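Local coordinates for protein probable N-acetyl-gamma-glutamyl-phosphate reductase, chloroplastic (PDB 1XYG) that probably catalyses the NADP-dependent reductive dephosphorylation of N-acetylglutamyl phosphate to N-acetylglutamate semialdehyde, the third step from glutamate to acetylornithine in arginine biosynthesis, at residues D16-L21 with Q43-T48; S81-V86 with T104-V109; E283-V288 with S303-M308; V293-H298 with H307-P312. All coordinates share one frame; numbering follows the deposited sequence.

How the contacts relate
Contacts 1 and 2 belong to one parallel sheet and contacts 3 and 4 to one mixed sheet. The first two have centres about 9 Å apart and touch because strands 17-22 and 85-88 are neighbours; Asp84 of contact 2 accepts the Arg18 N-H of contact 1. The latter two, about 11 Å apart between centres, share His307 and Met308 of strand 306-312. Contacts 2, 3 and 4 are buried, while contact 1, at an outermost strand of its sheet, is partly exposed. Backbone bonds dominate contact 1, whereas contact 2 is largely apolar. Contact 3 adds aromatic and carboxylate chemistry to its ladder; contact 4 replaces the ladder with one serine bond and a water.

Contact 1 (D16-L21 with Q43-T48); sequences DIRIGL and QVTLMT
Ile17 O receives Gln43 N at 2.9 Å, the first rung of a parallel ladder that then reads Gln43 O with Ile19 N (2.7 Å, 173° at the hydrogen). Ile19 O takes two donors: Thr45 N at 2.9 Å, in the carbonyl plane, and Leu46 N in a weak bond of 3.3 Å. This doubled acceptor marks a beta bulge, since the register slips by one residue between Ile19-Val44 and Gly20-Leu46. Beyond it, Leu46 O accepts Leu21 N, and Leu21 O accepts Thr48 N. On the other edge of strand 17-22, Asp84 OD2 takes Arg18 N. Thr45 OG1 sits between the backbone N and the carbonyl carbon (chi1 56°), the crowded position, 3.4 Å from Arg18 CB; it and Thr48 OG1 are buried here without any polar partner. Thr45 CG2 meets the Arg18 guanidinium at its edge, 3.9 Å from NE. Putting an alanine here removes both branches, and the Arg18 stem is likely to lose its lateral support and become freer to turn. Ile19 and Leu21 pack against helix 27-37, which links the two strands, completing the beta-alpha-beta unit typical of a Rossmann-type nucleotide-binding domain.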
loop_
_atom_site.group_PDB
_atom_site.type_symbol
_atom_site.label_atom_id
_atom_site.label_comp_id
_atom_site.label_asym_id
_atom_site.label_seq_id
_atom_site.Cartn_x
_atom_site.Cartn_y
_atom_site.Cartn_z
ATOM N N ASP A 16 -38.499 5.522 12.275
ATOM C CA ASP A 16 -39.610 4.617 12.007
ATOM C C ASP A 16 -39.305 3.124 12.094
ATOM O O ASP A 16 -40.082 2.358 12.673
ATOM C CB ASP A 16 -40.209 4.913 10.632
ATOM C CG ASP A 16 -40.609 6.367 10.470
ATOM O OD1 ASP A 16 -41.284 6.905 11.377
ATOM O OD2 ASP A 16 -40.249 6.970 9.433
ATOM N N ILE A 17 -38.182 2.702 11.524
ATOM C CA ILE A 17 -37.841 1.292 11.515
ATOM C C ILE A 17 -36.708 0.887 12.437
ATOM O O ILE A 17 -35.643 1.499 12.448
ATOM C CB ILE A 17 -37.486 0.836 10.093
ATOM C CG1 ILE A 17 -38.684 1.047 9.155
ATOM C CG2 ILE A 17 -37.046 -0.621 10.114
ATOM C CD1 ILE A 17 -39.896 0.183 9.481
ATOM N N ARG A 18 -36.948 -0.170 13.206
ATOM C CA ARG A 18 -35.947 -0.693 14.131
ATOM C C ARG A 18 -35.243 -1.875 13.495
ATOM O O ARG A 18 -35.845 -2.905 13.192
ATOM C CB ARG A 18 -36.600 -1.105 15.440
ATOM C CG ARG A 18 -37.236 0.054 16.143
ATOM C CD ARG A 18 -38.086 -0.428 17.274
ATOM N NE ARG A 18 -37.365 -0.481 18.539
ATOM C CZ ARG A 18 -37.904 -0.923 19.668
ATOM N NH1 ARG A 18 -39.158 -1.352 19.668
ATOM N NH2 ARG A 18 -37.206 -0.910 20.794
ATOM N N ILE A 19 -33.949 -1.703 13.294
ATOM C CA ILE A 19 -33.142 -2.720 12.651
ATOM C C ILE A 19 -32.357 -3.625 13.589
ATOM O O ILE A 19 -31.754 -3.183 14.564
ATOM C CB ILE A 19 -32.128 -2.084 11.683
ATOM C CG1 ILE A 19 -32.854 -1.336 10.567
ATOM C CG2 ILE A 19 -31.194 -3.156 11.141
ATOM C CD1 ILE A 19 -33.789 -2.212 9.730
ATOM N N GLY A 20 -32.367 -4.907 13.265
ATOM C CA GLY A 20 -31.618 -5.876 14.035
ATOM C C GLY A 20 -30.470 -6.358 13.163
ATOM O O GLY A 20 -30.666 -6.671 11.985
ATOM N N LEU A 21 -29.269 -6.403 13.724
ATOM C CA LEU A 21 -28.101 -6.849 12.974
ATOM C C LEU A 21 -27.511 -8.103 13.615
ATOM O O LEU A 21 -26.980 -8.046 14.720
ATOM C CB LEU A 21 -27.052 -5.726 12.932
ATOM C CG LEU A 21 -25.698 -5.965 12.242
ATOM C CD1 LEU A 21 -25.904 -6.350 10.785
ATOM C CD2 LEU A 21 -24.839 -4.706 12.346
ATOM N N GLN A 43 -33.036 2.554 11.872
ATOM C CA GLN A 43 -32.179 2.733 13.032
ATOM C C GLN A 43 -31.826 1.393 13.663
ATOM O O GLN A 43 -32.699 0.560 13.915
ATOM C CB GLN A 43 -32.858 3.607 14.079
ATOM C CG GLN A 43 -32.101 3.637 15.395
ATOM C CD GLN A 43 -32.735 4.550 16.421
ATOM O OE1 GLN A 43 -33.925 4.433 16.726
ATOM N NE2 GLN A 43 -31.940 5.462 16.968
ATOM N N VAL A 44 -30.541 1.184 13.919
ATOM C CA VAL A 44 -30.090 -0.057 14.535
ATOM C C VAL A 44 -30.430 -0.048 16.027
ATOM O O VAL A 44 -29.959 0.812 16.768
ATOM C CB VAL A 44 -28.566 -0.234 14.392
ATOM C CG1 VAL A 44 -28.134 -1.537 15.056
ATOM C CG2 VAL A 44 -28.174 -0.234 12.925
ATOM N N THR A 45 -31.238 -1.010 16.462
ATOM C CA THR A 45 -31.638 -1.086 17.864
ATOM C C THR A 45 -31.196 -2.392 18.522
ATOM O O THR A 45 -31.269 -2.540 19.741
ATOM C CB THR A 45 -33.177 -0.954 18.030
ATOM O OG1 THR A 45 -33.834 -1.955 17.240
ATOM C CG2 THR A 45 -33.647 0.432 17.607
ATOM N N LEU A 46 -30.728 -3.336 17.716
ATOM C CA LEU A 46 -30.287 -4.625 18.235
ATOM C C LEU A 46 -29.089 -5.179 17.445
ATOM O O LEU A 46 -29.128 -5.244 16.219
ATOM C CB LEU A 46 -31.445 -5.617 18.179
ATOM C CG LEU A 46 -31.102 -7.023 18.660
ATOM C CD1 LEU A 46 -30.502 -6.950 20.058
ATOM C CD2 LEU A 46 -32.350 -7.880 18.646
ATOM N N MET A 47 -28.030 -5.591 18.146
ATOM C CA MET A 47 -26.830 -6.116 17.482
ATOM C C MET A 47 -26.232 -7.374 18.131
ATOM O O MET A 47 -26.040 -7.427 19.354
ATOM C CB MET A 47 -25.735 -5.042 17.421
ATOM C CG MET A 47 -26.080 -3.794 16.629
ATOM S SD MET A 47 -24.631 -2.732 16.341
ATOM C CE MET A 47 -24.129 -2.281 18.009
ATOM N N THR A 48 -25.904 -8.358 17.293
ATOM C CA THR A 48 -25.329 -9.641 17.720
ATOM C C THR A 48 -23.836 -9.836 17.385
ATOM O O THR A 48 -23.368 -9.449 16.312
ATOM C CB THR A 48 -26.072 -10.826 17.069
ATOM O OG1 THR A 48 -27.437 -10.849 17.492
ATOM C CG2 THR A 48 -25.432 -12.104 17.459
#

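Contact 2 (S81-V86 with T104-V109); sequences STVDAV and TALKIV
The flat groups that meet between Val83-Asp84 and Leu106 are peptide units, not rings. Leu106 CD2 stands above the plane of the peptide joining Val83 to Asp84, 3.0 Å from Val83 O, and above the plane of the next peptide as well, 3.3 Å from Asp84 O. The methyl thus presses on two successive carbonyls, and the 3.0 Å approach makes this a tight fit. Leu106 gets there with CG anti to the carbonyl carbon (chi1 -74°) and an extended second torsion, which leaves its two methyls forked: CD2 meets Val83 CG2 at 3.8 Å, while CD1 meets Val86 CG2 at 4.0 Å. One residue on, the chains become neighbouring parallel strands. Val86 N donates to Lys107 O at 2.9 Å (161° at the hydrogen), and Val109 N donates to Val86 O at 3.0 Å, each nearly along the C=O axis. Ala85 CA adds a CA-H...O contact to the same Lys107 oxygen. Ala85 and Lys107 point to one face of the sheet, where Ala85 also touches Leu340 of helix 329-343; Val86 and Ile108 point to the other. Toward neighbouring parts of the protein, the backbone Leu106 O accepts Arg156 NH1, and Lys107 NZ makes a weak bond to Met343 O. The strands open and close a beta-alpha-beta unit of the Rossmann-type domain through helix 95-100. No side-chain hydrogen bond or salt bridge crosses the contact, which is therefore held by two main-chain bonds and by the close packing of the Leu106 methyls against valines and carbonyls.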
loop_
_atom_site.group_PDB
_atom_site.type_symbol
_atom_site.label_atom_id
_atom_site.label_comp_id
_atom_site.label_asym_id
_atom_site.label_seq_id
_atom_site.Cartn_x
_atom_site.Cartn_y
_atom_site.Cartn_z
ATOM N N SER A 81 -38.416 -9.914 18.665
ATOM C CA SER A 81 -39.756 -9.348 18.561
ATOM C C SER A 81 -39.577 -7.852 18.802
ATOM O O SER A 81 -40.523 -7.062 18.725
ATOM C CB SER A 81 -40.686 -9.953 19.623
ATOM O OG SER A 81 -40.324 -9.548 20.935
ATOM N N THR A 82 -38.334 -7.480 19.084
ATOM C CA THR A 82 -37.961 -6.099 19.358
ATOM C C THR A 82 -37.529 -5.328 18.100
ATOM O O THR A 82 -37.205 -4.143 18.182
ATOM C CB THR A 82 -36.804 -6.065 20.370
ATOM O OG1 THR A 82 -37.135 -6.894 21.490
ATOM C CG2 THR A 82 -36.552 -4.645 20.857
ATOM N N VAL A 83 -37.515 -5.991 16.945
ATOM C CA VAL A 83 -37.107 -5.327 15.707
ATOM C C VAL A 83 -38.090 -5.551 14.566
ATOM O O VAL A 83 -38.876 -6.495 14.591
ATOM C CB VAL A 83 -35.695 -5.782 15.256
ATOM C CG1 VAL A 83 -34.647 -5.284 16.248
ATOM C CG2 VAL A 83 -35.638 -7.297 15.155
ATOM N N ASP A 84 -38.033 -4.674 13.565
ATOM C CA ASP A 84 -38.932 -4.742 12.412
ATOM C C ASP A 84 -38.333 -5.502 11.235
ATOM O O ASP A 84 -39.028 -6.255 10.554
ATOM C CB ASP A 84 -39.307 -3.328 11.972
ATOM C CG ASP A 84 -39.902 -2.512 13.100
ATOM O OD1 ASP A 84 -40.973 -2.894 13.610
ATOM O OD2 ASP A 84 -39.295 -1.492 13.482
ATOM N N ALA A 85 -37.049 -5.278 10.986
ATOM C CA ALA A 85 -36.339 -5.961 9.911
ATOM C C ALA A 85 -34.962 -6.384 10.422
ATOM O O ALA A 85 -34.434 -5.812 11.376
ATOM C CB ALA A 85 -36.202 -5.046 8.694
ATOM N N VAL A 86 -34.381 -7.385 9.775
ATOM C CA VAL A 86 -33.085 -7.900 10.185
ATOM C C VAL A 86 -32.092 -8.085 9.042
ATOM O O VAL A 86 -32.464 -8.469 7.936
ATOM C CB VAL A 86 -33.265 -9.267 10.903
ATOM C CG1 VAL A 86 -31.966 -10.040 10.895
ATOM C CG2 VAL A 86 -33.747 -9.059 12.333
ATOM N N THR A 104 -41.989 -14.677 12.221
ATOM C CA THR A 104 -42.607 -14.577 10.891
ATOM C C THR A 104 -42.944 -13.155 10.435
ATOM O O THR A 104 -43.155 -12.912 9.246
ATOM C CB THR A 104 -43.905 -15.431 10.835
ATOM O OG1 THR A 104 -43.620 -16.757 11.304
ATOM C CG2 THR A 104 -44.424 -15.536 9.416
ATOM N N ALA A 105 -42.965 -12.220 11.381
ATOM C CA ALA A 105 -43.288 -10.823 11.094
ATOM C C ALA A 105 -42.081 -10.002 10.671
ATOM O O ALA A 105 -42.188 -8.807 10.422
ATOM C CB ALA A 105 -43.948 -10.170 12.320
ATOM N N LEU A 106 -40.930 -10.646 10.599
ATOM C CA LEU A 106 -39.707 -9.959 10.223
ATOM C C LEU A 106 -39.357 -10.028 8.750
ATOM O O LEU A 106 -39.501 -11.073 8.116
ATOM C CB LEU A 106 -38.532 -10.532 11.008
ATOM C CG LEU A 106 -38.386 -10.169 12.481
ATOM C CD1 LEU A 106 -37.201 -10.942 13.072
ATOM C CD2 LEU A 106 -38.183 -8.655 12.615
ATOM N N LYS A 107 -38.908 -8.900 8.208
ATOM C CA LYS A 107 -38.435 -8.857 6.830
ATOM C C LYS A 107 -36.946 -9.164 7.019
ATOM O O LYS A 107 -36.276 -8.535 7.839
ATOM C CB LYS A 107 -38.630 -7.469 6.213
ATOM C CG LYS A 107 -40.071 -7.163 5.812
ATOM C CD LYS A 107 -40.563 -8.124 4.744
ATOM C CE LYS A 107 -41.980 -7.801 4.296
ATOM N NZ LYS A 107 -42.068 -6.452 3.679
ATOM N N ILE A 108 -36.429 -10.125 6.266
ATOM C CA ILE A 108 -35.040 -10.530 6.433
ATOM C C ILE A 108 -34.160 -10.489 5.190
ATOM O O ILE A 108 -34.547 -10.952 4.115
ATOM C CB ILE A 108 -34.955 -11.977 6.992
ATOM C CG1 ILE A 108 -35.781 -12.101 8.273
ATOM C CG2 ILE A 108 -33.501 -12.350 7.263
ATOM C CD1 ILE A 108 -36.018 -13.535 8.700
ATOM N N VAL A 109 -32.968 -9.929 5.350
ATOM C CA VAL A 109 -32.007 -9.894 4.266
ATOM C C VAL A 109 -30.764 -10.603 4.779
ATOM O O VAL A 109 -30.046 -10.095 5.644
ATOM C CB VAL A 109 -31.647 -8.456 3.825
ATOM C CG1 VAL A 109 -30.441 -8.499 2.872
ATOM C CG2 VAL A 109 -32.841 -7.830 3.087
#

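Contact 3 (E283-V288 with S303-M308); sequences EEFVKV and SNYCHM
Tyr305 OH donates to Glu284 OE2 at 2.6 Å, approaching on the anti side of the carboxylate and 18° out of its plane. Glu284 O lies at the edge of the same ring, 3.1 Å from Tyr305 CE1. Asn304 ND2 sits over the centre of one face of the Phe285 ring, 3.5 Å above its plane, with the amide turned 72° against the ring; Glu284 CG covers the opposite face. Phe285 and Tyr305 meet obliquely, CD1 to CE1 at 3.8 Å. The backbone sets these groups in place: Phe285 O accepts Cys306 N, Cys306 O accepts Lys287 N at 2.8 Å (173° at the hydrogen), and Lys287 O accepts Met308 N. Lys287 CB lies 3.6 Å from His307 CD2, and a bend at chi2 helps fold NZ back to a weak bond with Glu284 O. Farther out, Gln338 holds Asn304 ND2, Gln355 is a second partner of Tyr305 OH, and Arg65 of a second subunit packs on Lys287 and His307. In this dimerisation domain the Asn304 side chain is about 11 Å from that of Cys163, the probable active-site residue. Strand 286-288, outermost within this chain, runs parallel to 306-312; strand 318-325 flanks the latter's other side, and helix 269-280 packs against Val286, Val288 and Met308.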
loop_
_atom_site.group_PDB
_atom_site.type_symbol
_atom_site.label_atom_id
_atom_site.label_comp_id
_atom_site.label_asym_id
_atom_site.label_seq_id
_atom_site.Cartn_x
_atom_site.Cartn_y
_atom_site.Cartn_z
ATOM N N GLU A 283 -30.895 3.531 -14.259
ATOM C CA GLU A 283 -30.444 2.930 -13.012
ATOM C C GLU A 283 -29.396 3.791 -12.340
ATOM O O GLU A 283 -28.350 4.086 -12.919
ATOM C CB GLU A 283 -29.887 1.535 -13.281
ATOM C CG GLU A 283 -30.952 0.561 -13.754
ATOM C CD GLU A 283 -31.925 0.160 -12.653
ATOM O OE1 GLU A 283 -31.829 0.701 -11.532
ATOM O OE2 GLU A 283 -32.791 -0.707 -12.913
ATOM N N GLU A 284 -29.688 4.198 -11.111
ATOM C CA GLU A 284 -28.775 5.026 -10.335
ATOM C C GLU A 284 -27.417 4.361 -10.082
ATOM O O GLU A 284 -26.368 4.959 -10.315
ATOM C CB GLU A 284 -29.417 5.376 -8.986
ATOM C CG GLU A 284 -28.497 6.108 -8.005
ATOM C CD GLU A 284 -28.019 7.458 -8.526
ATOM O OE1 GLU A 284 -28.601 7.964 -9.508
ATOM O OE2 GLU A 284 -27.065 8.021 -7.951
ATOM N N PHE A 285 -27.444 3.112 -9.631
ATOM C CA PHE A 285 -26.217 2.409 -9.278
ATOM C C PHE A 285 -25.420 1.647 -10.320
ATOM O O PHE A 285 -24.324 1.172 -10.029
ATOM C CB PHE A 285 -26.520 1.509 -8.095
ATOM C CG PHE A 285 -27.062 2.262 -6.922
ATOM C CD1 PHE A 285 -26.275 3.224 -6.285
ATOM C CD2 PHE A 285 -28.368 2.058 -6.486
ATOM C CE1 PHE A 285 -26.782 3.977 -5.228
ATOM C CE2 PHE A 285 -28.888 2.804 -5.430
ATOM C CZ PHE A 285 -28.096 3.764 -4.801
ATOM N N VAL A 286 -25.945 1.523 -11.529
ATOM C CA VAL A 286 -25.221 0.820 -12.572
ATOM C C VAL A 286 -24.957 1.792 -13.717
ATOM O O VAL A 286 -25.874 2.223 -14.405
ATOM C CB VAL A 286 -26.028 -0.395 -13.076
ATOM C CG1 VAL A 286 -25.199 -1.206 -14.074
ATOM C CG2 VAL A 286 -26.458 -1.252 -11.892
ATOM N N LYS A 287 -23.691 2.140 -13.908
ATOM C CA LYS A 287 -23.304 3.067 -14.959
ATOM C C LYS A 287 -22.574 2.360 -16.094
ATOM O O LYS A 287 -21.610 1.623 -15.868
ATOM C CB LYS A 287 -22.386 4.162 -14.394
ATOM C CG LYS A 287 -22.921 4.906 -13.167
ATOM C CD LYS A 287 -24.289 5.534 -13.436
ATOM C CE LYS A 287 -24.743 6.406 -12.273
ATOM N NZ LYS A 287 -26.181 6.781 -12.409
ATOM N N VAL A 288 -23.044 2.580 -17.314
ATOM C CA VAL A 288 -22.404 2.006 -18.491
ATOM C C VAL A 288 -21.562 3.137 -19.097
ATOM O O VAL A 288 -22.098 4.158 -19.524
ATOM C CB VAL A 288 -23.448 1.530 -19.515
ATOM C CG1 VAL A 288 -22.748 1.046 -20.777
ATOM C CG2 VAL A 288 -24.286 0.420 -18.913
ATOM N N SER A 303 -18.633 3.500 -2.364
ATOM C CA SER A 303 -19.966 3.834 -2.835
ATOM C C SER A 303 -20.692 2.564 -3.245
ATOM O O SER A 303 -20.118 1.476 -3.259
ATOM C CB SER A 303 -19.885 4.785 -4.030
ATOM O OG SER A 303 -19.422 4.099 -5.181
ATOM N N ASN A 304 -21.959 2.712 -3.598
ATOM C CA ASN A 304 -22.764 1.579 -4.001
ATOM C C ASN A 304 -22.853 1.458 -5.523
ATOM O O ASN A 304 -23.695 0.729 -6.047
ATOM C CB ASN A 304 -24.167 1.713 -3.407
ATOM C CG ASN A 304 -24.932 0.407 -3.436
ATOM O OD1 ASN A 304 -24.425 -0.620 -2.982
ATOM N ND2 ASN A 304 -26.154 0.434 -3.967
ATOM N N TYR A 305 -21.971 2.155 -6.228
ATOM C CA TYR A 305 -21.986 2.137 -7.686
ATOM C C TYR A 305 -21.200 1.029 -8.363
ATOM O O TYR A 305 -20.223 0.503 -7.825
ATOM C CB TYR A 305 -21.488 3.475 -8.233
ATOM C CG TYR A 305 -22.370 4.633 -7.860
ATOM C CD1 TYR A 305 -23.577 4.855 -8.521
ATOM C CD2 TYR A 305 -22.011 5.488 -6.826
ATOM C CE1 TYR A 305 -24.410 5.908 -8.155
ATOM C CE2 TYR A 305 -22.826 6.537 -6.451
ATOM C CZ TYR A 305 -24.025 6.745 -7.113
ATOM O OH TYR A 305 -24.835 7.781 -6.712
ATOM N N CYS A 306 -21.647 0.702 -9.567
ATOM C CA CYS A 306 -21.018 -0.304 -10.402
ATOM C C CYS A 306 -20.803 0.344 -11.763
ATOM O O CYS A 306 -21.740 0.868 -12.358
ATOM C CB CYS A 306 -21.928 -1.531 -10.558
ATOM S SG CYS A 306 -21.433 -2.675 -11.874
ATOM N N HIS A 307 -19.566 0.337 -12.238
ATOM C CA HIS A 307 -19.263 0.897 -13.544
ATOM C C HIS A 307 -18.859 -0.272 -14.425
ATOM O O HIS A 307 -18.101 -1.143 -13.991
ATOM C CB HIS A 307 -18.096 1.894 -13.476
ATOM C CG HIS A 307 -18.408 3.166 -12.747
ATOM N ND1 HIS A 307 -17.457 4.135 -12.507
ATOM C CD2 HIS A 307 -19.558 3.625 -12.195
ATOM C CE1 HIS A 307 -18.007 5.133 -11.837
ATOM N NE2 HIS A 307 -19.280 4.849 -11.636
ATOM N N MET A 308 -19.366 -0.294 -15.650
ATOM C CA MET A 308 -19.021 -1.347 -16.589
ATOM C C MET A 308 -18.769 -0.743 -17.968
ATOM O O MET A 308 -19.283 0.332 -18.298
ATOM C CB MET A 308 -20.131 -2.404 -16.658
ATOM C CG MET A 308 -21.481 -1.883 -17.100
ATOM S SD MET A 308 -22.683 -3.229 -17.274
ATOM C CE MET A 308 -22.911 -3.698 -15.539
#

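Contact 4 (V293-H298 with H307-P312); sequences VVPRTH and HMSVFP
Val293 O is gripped by Ser309 OG, which donates to it at 2.7 Å, the shortest polar bond between the two segments, tilted 18° from the carbonyl plane. Ser309 reaches it because OG stands opposite the backbone N (chi1 -176°), throwing the hydroxyl out from the strand toward the loop. Ser309 CB comes within 3.1 Å of the same oxygen, and Phe311 CZ approaches it obliquely at 3.3 Å. With an alanine in place of Ser309, Val293 O would probably be left without its hydroxyl donor and the loop less firmly tied to the strand. Pro295 fills the next position: its CD packs 3.7 Å from Ser309 CB and lies near the plane of the Phe311 ring, at its edge, while its CB meets His307 CB at 4.0 Å. Val294 CG2 touches Phe311 CE2 at 3.8 Å, the two side chains crossing at about a right angle. In the mixed sheet of the semialdehyde dehydrogenase dimerisation domain, loop 293-298 belongs to the helix-free connection between parallel strands 286-288 and 306-312. It passes over the face that His307, Ser309 and Phe311 share, in alternation with Met308 and Val310, which turn to the other face and helix 269-280. Near the start of the strand segment, a water joins Arg296 N, which donates to it at 2.9 Å, to His307 ND1, lying in the plane of that ring. Beyond it, Thr297 OG1 bonds Ile214 N, His298 NE2 bonds Ile210 O, and Arg296 NH2 bonds Glu209 O of a third subunit, whose Val219 also packs on Phe311.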
loop_
_atom_site.group_PDB
_atom_site.type_symbol
_atom_site.label_atom_id
_atom_site.label_comp_id
_atom_site.label_asym_id
_atom_site.label_seq_id
_atom_site.Cartn_x
_atom_site.Cartn_y
_atom_site.Cartn_z
ATOM N N VAL A 293 -13.857 3.409 -22.891
ATOM C CA VAL A 293 -13.510 3.965 -21.587
ATOM C C VAL A 293 -13.281 2.862 -20.558
ATOM O O VAL A 293 -14.127 1.997 -20.344
ATOM C CB VAL A 293 -14.607 4.925 -21.098
ATOM C CG1 VAL A 293 -14.237 5.514 -19.743
ATOM C CG2 VAL A 293 -14.791 6.019 -22.117
ATOM N N VAL A 294 -12.120 2.904 -19.921
ATOM C CA VAL A 294 -11.768 1.904 -18.935
ATOM C C VAL A 294 -12.182 2.282 -17.513
ATOM O O VAL A 294 -11.757 3.304 -16.978
ATOM C CB VAL A 294 -10.239 1.633 -18.953
ATOM C CG1 VAL A 294 -9.876 0.564 -17.927
ATOM C CG2 VAL A 294 -9.807 1.205 -20.347
ATOM N N PRO A 295 -13.040 1.465 -16.889
ATOM C CA PRO A 295 -13.457 1.778 -15.518
ATOM C C PRO A 295 -12.317 1.472 -14.532
ATOM O O PRO A 295 -11.397 0.726 -14.849
ATOM C CB PRO A 295 -14.683 0.885 -15.316
ATOM C CG PRO A 295 -14.417 -0.271 -16.205
ATOM C CD PRO A 295 -13.818 0.344 -17.440
ATOM N N ARG A 296 -12.363 2.079 -13.352
ATOM C CA ARG A 296 -11.342 1.867 -12.328
ATOM C C ARG A 296 -12.041 1.594 -11.004
ATOM O O ARG A 296 -13.011 2.285 -10.668
ATOM C CB ARG A 296 -10.459 3.110 -12.169
ATOM C CG ARG A 296 -9.629 3.472 -13.386
ATOM C CD ARG A 296 -8.286 4.064 -12.969
ATOM N NE ARG A 296 -8.433 5.056 -11.908
ATOM C CZ ARG A 296 -7.436 5.511 -11.153
ATOM N NH1 ARG A 296 -7.678 6.414 -10.217
ATOM N NH2 ARG A 296 -6.199 5.061 -11.320
ATOM N N THR A 297 -11.566 0.601 -10.251
ATOM C CA THR A 297 -12.187 0.310 -8.964
ATOM C C THR A 297 -12.044 1.540 -8.063
ATOM O O THR A 297 -12.877 1.773 -7.185
ATOM C CB THR A 297 -11.553 -0.930 -8.261
ATOM O OG1 THR A 297 -10.187 -0.662 -7.929
ATOM C CG2 THR A 297 -11.616 -2.155 -9.177
ATOM N N HIS A 298 -10.998 2.334 -8.288
ATOM C CA HIS A 298 -10.786 3.543 -7.495
ATOM C C HIS A 298 -12.009 4.462 -7.585
ATOM O O HIS A 298 -12.348 5.149 -6.624
ATOM C CB HIS A 298 -9.578 4.349 -8.000
ATOM C CG HIS A 298 -8.368 3.527 -8.321
ATOM N ND1 HIS A 298 -8.332 2.637 -9.374
ATOM C CD2 HIS A 298 -7.130 3.514 -7.773
ATOM C CE1 HIS A 298 -7.122 2.117 -9.465
ATOM N NE2 HIS A 298 -6.372 2.633 -8.505
ATOM N N HIS A 307 -19.566 0.337 -12.238
ATOM C CA HIS A 307 -19.263 0.897 -13.544
ATOM C C HIS A 307 -18.859 -0.272 -14.425
ATOM O O HIS A 307 -18.101 -1.143 -13.991
ATOM C CB HIS A 307 -18.096 1.894 -13.476
ATOM C CG HIS A 307 -18.408 3.166 -12.747
ATOM N ND1 HIS A 307 -17.457 4.135 -12.507
ATOM C CD2 HIS A 307 -19.558 3.625 -12.195
ATOM C CE1 HIS A 307 -18.007 5.133 -11.837
ATOM N NE2 HIS A 307 -19.280 4.849 -11.636
ATOM N N MET A 308 -19.366 -0.294 -15.650
ATOM C CA MET A 308 -19.021 -1.347 -16.589
ATOM C C MET A 308 -18.769 -0.743 -17.968
ATOM O O MET A 308 -19.283 0.332 -18.298
ATOM C CB MET A 308 -20.131 -2.404 -16.658
ATOM C CG MET A 308 -21.481 -1.883 -17.100
ATOM S SD MET A 308 -22.683 -3.229 -17.274
ATOM C CE MET A 308 -22.911 -3.698 -15.539
ATOM N N SER A 309 -17.962 -1.438 -18.758
ATOM C CA SER A 309 -17.622 -0.994 -20.100
ATOM C C SER A 309 -17.378 -2.209 -20.996
ATOM O O SER A 309 -17.001 -3.279 -20.510
ATOM C CB SER A 309 -16.371 -0.111 -20.049
ATOM O OG SER A 309 -16.066 0.418 -21.325
ATOM N N VAL A 310 -17.605 -2.040 -22.297
ATOM C CA VAL A 310 -17.418 -3.120 -23.267
ATOM C C VAL A 310 -16.306 -2.769 -24.257
ATOM O O VAL A 310 -16.199 -1.626 -24.708
ATOM C CB VAL A 310 -18.700 -3.380 -24.088
ATOM C CG1 VAL A 310 -18.491 -4.576 -24.998
ATOM C CG2 VAL A 310 -19.873 -3.613 -23.180
ATOM N N PHE A 311 -15.492 -3.760 -24.603
ATOM C CA PHE A 311 -14.395 -3.557 -25.542
ATOM C C PHE A 311 -14.316 -4.725 -26.502
ATOM O O PHE A 311 -14.742 -5.835 -26.181
ATOM C CB PHE A 311 -13.042 -3.491 -24.833
ATOM C CG PHE A 311 -12.996 -2.561 -23.674
ATOM C CD1 PHE A 311 -13.603 -2.899 -22.468
ATOM C CD2 PHE A 311 -12.336 -1.339 -23.779
ATOM C CE1 PHE A 311 -13.556 -2.036 -21.381
ATOM C CE2 PHE A 311 -12.282 -0.464 -22.696
ATOM C CZ PHE A 311 -12.895 -0.814 -21.494
ATOM N N PRO A 312 -13.757 -4.489 -27.698
ATOM C CA PRO A 312 -13.639 -5.581 -28.658
ATOM C C PRO A 312 -12.424 -6.413 -28.249
ATOM O O PRO A 312 -11.458 -5.888 -27.692
ATOM C CB PRO A 312 -13.423 -4.850 -29.980
ATOM C CG PRO A 312 -12.570 -3.696 -29.556
ATOM C CD PRO A 312 -13.255 -3.230 -28.275
HETATM O O HOH W 1 -14.734 3.763 -13.446
#